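Local coordinates for MMS19 nucleotide excision repair protein homolog (Mus musculus, PDB 6TBL) that probably acts as a key component of the cytosolic iron-sulfur protein assembly complex, helping insert iron-sulfur clusters into proteins of DNA metabolism and genome integrity, at residues 74-77 with 78-81. Numbering follows the deposited sequence.
With K (potassium ion), chain G.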
loop_
_atom_site.group_PDB
_atom_site.type_symbol
_atom_site.label_atom_id
_atom_site.label_comp_id
_atom_site.label_asym_id
_atom_site.label_seq_id
_atom_site.Cartn_x
_atom_site.Cartn_y
_atom_site.Cartn_z
ATOM N N HIS A 74 -9.763 13.082 -22.435
ATOM C CA HIS A 74 -8.683 12.489 -23.212
ATOM C C HIS A 74 -8.037 13.526 -24.123
ATOM O O HIS A 74 -6.807 13.609 -24.207
ATOM C CB HIS A 74 -9.220 11.311 -24.023
ATOM C CG HIS A 74 -8.173 10.580 -24.803
ATOM N ND1 HIS A 74 -7.745 10.994 -26.046
ATOM C CD2 HIS A 74 -7.479 9.450 -24.523
ATOM C CE1 HIS A 74 -6.826 10.155 -26.494
ATOM N NE2 HIS A 74 -6.647 9.210 -25.589
ATOM N N ALA A 75 -8.855 14.339 -24.800
ATOM C CA ALA A 75 -8.328 15.341 -25.715
ATOM C C ALA A 75 -7.560 16.439 -24.994
ATOM O O ALA A 75 -6.724 17.102 -25.616
ATOM C CB ALA A 75 -9.464 15.951 -26.539
ATOM N N LEU A 76 -7.825 16.646 -23.700
ATOM C CA LEU A 76 -7.079 17.641 -22.938
ATOM C C LEU A 76 -5.590 17.323 -22.897
ATOM O O LEU A 76 -4.764 18.238 -22.806
ATOM C CB LEU A 76 -7.629 17.739 -21.515
ATOM C CG LEU A 76 -8.739 18.752 -21.252
ATOM C CD1 LEU A 76 -9.136 18.718 -19.786
ATOM C CD2 LEU A 76 -8.280 20.142 -21.644
ATOM N N THR A 77 -5.226 16.042 -22.966
ATOM C CA THR A 77 -3.822 15.657 -22.882
ATOM C C THR A 77 -2.998 16.131 -24.073
ATOM O O THR A 77 -1.773 15.963 -24.053
ATOM C CB THR A 77 -3.703 14.138 -22.735
ATOM O OG1 THR A 77 -4.212 13.502 -23.913
ATOM C CG2 THR A 77 -4.500 13.659 -21.529
ATOM N N ARG A 78 -3.625 16.717 -25.097
ATOM C CA ARG A 78 -2.879 17.293 -26.210
ATOM C C ARG A 78 -2.327 18.675 -25.885
ATOM O O ARG A 78 -1.422 19.147 -26.581
ATOM C CB ARG A 78 -3.762 17.363 -27.460
ATOM C CG ARG A 78 -3.003 17.684 -28.740
ATOM C CD ARG A 78 -3.606 16.970 -29.933
ATOM N NE ARG A 78 -3.584 15.520 -29.762
ATOM C CZ ARG A 78 -3.951 14.654 -30.701
ATOM N NH1 ARG A 78 -4.369 15.095 -31.879
ATOM N NH2 ARG A 78 -3.902 13.351 -30.462
ATOM N N LEU A 79 -2.843 19.325 -24.842
ATOM C CA LEU A 79 -2.306 20.604 -24.412
ATOM C C LEU A 79 -0.866 20.427 -23.931
ATOM O O LEU A 79 -0.427 19.305 -23.657
ATOM C CB LEU A 79 -3.172 21.199 -23.300
ATOM C CG LEU A 79 -4.677 21.308 -23.561
ATOM C CD1 LEU A 79 -5.355 22.112 -22.469
ATOM C CD2 LEU A 79 -4.968 21.907 -24.924
ATOM N N PRO A 80 -0.103 21.517 -23.846
ATOM C CA PRO A 80 1.271 21.417 -23.336
ATOM C C PRO A 80 1.322 20.751 -21.968
ATOM O O PRO A 80 0.562 21.091 -21.059
ATOM C CB PRO A 80 1.726 22.878 -23.273
ATOM C CG PRO A 80 0.951 23.545 -24.352
ATOM C CD PRO A 80 -0.392 22.862 -24.380
ATOM N N THR A 81 2.238 19.788 -21.830
ATOM C CA THR A 81 2.303 18.988 -20.613
ATOM C C THR A 81 2.631 19.837 -19.390
ATOM O O THR A 81 2.153 19.546 -18.287
ATOM C CB THR A 81 3.336 17.873 -20.786
ATOM O OG1 THR A 81 3.044 17.136 -21.982
ATOM C CG2 THR A 81 3.315 16.920 -19.598
HETATM K K K G . 0.976 16.617 -23.876
#
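The turn that closes the HEAT repeat 44-82, in the C-terminal part of MMS19, and leads from helix 63-76 into helix 81-94 binds a potassium ion. At the helix end, R78 N donates a hydrogen bond to A75 O at 3.2 Å, and L79 N follows with a 3.0 Å bond to L76 O that closes a type I beta turn from L76 to L79. T77 turns its hydroxyl back to the helix: with chi1 at 64°, OG1 lies between the backbone N and the carbonyl carbon and meets H74 O at 2.6 Å, almost in line with the C=O bond. H74 O also accepts from T77 N, so one residue grips it twice. T77 O meanwhile faces the potassium at 2.8 Å. L79 O joins it, and T81 OG1 lies 2.9 Å from the potassium K; two carbonyls and one hydroxyl thus hold the ion across the bend. On the buried side L76 CD2 touches L79 CD1 at 3.6 Å, the two side chains crossing at a slant. L76 packs on L50, V51 and F54 of helix 47-57, and from the loop L79 adds V47, extending the apolar interface of the HEAT helical hairpin past the helix end.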